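Local coordinates for topoisomerase IV subunit A (Escherichia coli, PDB 1ZVT), which takes part in decatenating and relaxing DNA, its C-terminal beta-pinwheel domain probably binding DNA and helping set which substrates the enzyme prefers, at residues A[55-60]-A[76-81]. Numbering follows the deposited sequence.
Sequences RSYAID and GKLTLP
Tyr57 crosses Leu78 and Leu80 obliquely, and its contacts are aliphatic at the root and mixed, apolar and polar, at the tip. With CG anti to the carbonyl carbon (chi1 -52°), the ring runs back toward the Arg55 end of its strand. Tyr57 CB sits 3.7 Å from Leu78 CD2; beyond it, Leu78 CD1 lies over one ring face, 4.3 Å from the Tyr57 centroid, a CH-pi contact displaced toward the rim. Farther out, Tyr57 CZ meets Leu80 CD2 at 3.7 Å, while Thr79 O stands at the ring edge. Tyr57 OH touches Pro81 CD and hydrogen-bonds to Asp51 on the neighbouring strand, giving this buried hydroxyl a polar mate. In this beta-pinwheel the loop passing from strand 72-73, at the edge of one sheet, to strand 86-90, at the edge of the next, covers inner strand 55-59 of that second sheet, running antiparallel to it without a cross-segment hydrogen bond. Were Tyr57 replaced by an alanine, Leu78 and Leu80 would probably lose their aromatic partner and Asp51 the hydroxyl it bonds. Branched Ile59 fills the next place, its CD1 3.8 Å from Leu78 CD2. Partly exposed Lys77 suits its place, its CB and CD packing on Ile59 CD1 while NZ reaches a salt bridge with Glu72.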
# COMPACT_ATOMS: atom_id res chain seq x y z
N ARG A 55 5.35 -8.07 -6.97
CA ARG A 55 6.58 -8.68 -6.43
C ARG A 55 7.16 -7.82 -5.32
O ARG A 55 7.05 -6.60 -5.37
CB ARG A 55 7.62 -8.89 -7.54
CG ARG A 55 7.14 -9.86 -8.65
CD ARG A 55 8.29 -10.28 -9.57
NE ARG A 55 9.26 -11.16 -8.93
CZ ARG A 55 9.17 -12.50 -8.87
NH1 ARG A 55 8.12 -13.14 -9.37
NH2 ARG A 55 10.13 -13.19 -8.28
N SER A 56 7.79 -8.44 -4.31
CA SER A 56 8.49 -7.69 -3.25
C SER A 56 10.00 -8.01 -3.23
O SER A 56 10.42 -9.10 -3.63
CB SER A 56 7.88 -7.93 -1.87
OG SER A 56 8.05 -9.28 -1.46
N TYR A 57 10.79 -7.05 -2.76
CA TYR A 57 12.23 -7.12 -2.81
C TYR A 57 12.76 -6.49 -1.54
O TYR A 57 12.22 -5.47 -1.10
CB TYR A 57 12.78 -6.30 -3.97
CG TYR A 57 12.19 -6.57 -5.32
CD1 TYR A 57 10.98 -6.00 -5.70
CD2 TYR A 57 12.89 -7.34 -6.26
CE1 TYR A 57 10.45 -6.22 -6.98
CE2 TYR A 57 12.36 -7.56 -7.54
CZ TYR A 57 11.16 -6.99 -7.88
OH TYR A 57 10.61 -7.22 -9.11
N ALA A 58 13.82 -7.06 -0.97
CA ALA A 58 14.48 -6.43 0.16
C ALA A 58 15.91 -6.01 -0.18
O ALA A 58 16.62 -6.73 -0.90
CB ALA A 58 14.51 -7.36 1.35
N ILE A 59 16.32 -4.86 0.34
CA ILE A 59 17.68 -4.34 0.13
C ILE A 59 18.26 -3.99 1.51
O ILE A 59 17.54 -3.50 2.38
CB ILE A 59 17.67 -3.08 -0.78
CG1 ILE A 59 17.26 -3.43 -2.22
CG2 ILE A 59 19.03 -2.33 -0.76
CD1 ILE A 59 17.30 -2.22 -3.20
N ASP A 60 19.54 -4.27 1.71
CA ASP A 60 20.25 -3.89 2.94
C ASP A 60 20.67 -2.42 2.83
O ASP A 60 21.39 -2.03 1.90
CB ASP A 60 21.46 -4.84 3.11
CG ASP A 60 22.25 -4.59 4.39
OD1 ASP A 60 22.14 -3.51 5.03
OD2 ASP A 60 23.06 -5.48 4.76
N GLY A 76 19.40 -0.95 -10.90
CA GLY A 76 20.76 -1.47 -10.69
C GLY A 76 20.84 -2.47 -9.54
O GLY A 76 21.87 -3.12 -9.35
N LYS A 77 19.75 -2.58 -8.78
CA LYS A 77 19.74 -3.44 -7.61
C LYS A 77 18.69 -4.53 -7.69
O LYS A 77 18.83 -5.55 -7.03
CB LYS A 77 19.56 -2.63 -6.30
CG LYS A 77 20.87 -2.03 -5.76
CD LYS A 77 21.07 -2.29 -4.26
CE LYS A 77 22.38 -1.69 -3.73
NZ LYS A 77 23.50 -1.52 -4.73
N LEU A 78 17.64 -4.30 -8.48
CA LEU A 78 16.49 -5.22 -8.57
C LEU A 78 16.22 -5.59 -10.00
O LEU A 78 16.37 -4.76 -10.90
CB LEU A 78 15.22 -4.55 -8.02
CG LEU A 78 15.31 -3.81 -6.69
CD1 LEU A 78 13.94 -3.14 -6.37
CD2 LEU A 78 15.73 -4.78 -5.57
N THR A 79 15.79 -6.84 -10.19
CA THR A 79 15.42 -7.35 -11.51
C THR A 79 13.92 -7.18 -11.64
O THR A 79 13.15 -8.02 -11.15
CB THR A 79 15.74 -8.82 -11.66
OG1 THR A 79 17.13 -9.04 -11.38
CG2 THR A 79 15.43 -9.28 -13.09
N LEU A 80 13.51 -6.07 -12.23
CA LEU A 80 12.09 -5.79 -12.40
C LEU A 80 11.56 -6.43 -13.67
O LEU A 80 12.27 -6.50 -14.68
CB LEU A 80 11.85 -4.28 -12.41
CG LEU A 80 12.31 -3.48 -11.18
CD1 LEU A 80 12.08 -1.99 -11.37
CD2 LEU A 80 11.62 -3.97 -9.91
N PRO A 81 10.30 -6.93 -13.62
CA PRO A 81 9.64 -7.41 -14.84
C PRO A 81 9.57 -6.31 -15.90
O PRO A 81 9.60 -5.12 -15.57
CB PRO A 81 8.24 -7.78 -14.35
CG PRO A 81 8.43 -8.11 -12.90
CD PRO A 81 9.45 -7.12 -12.43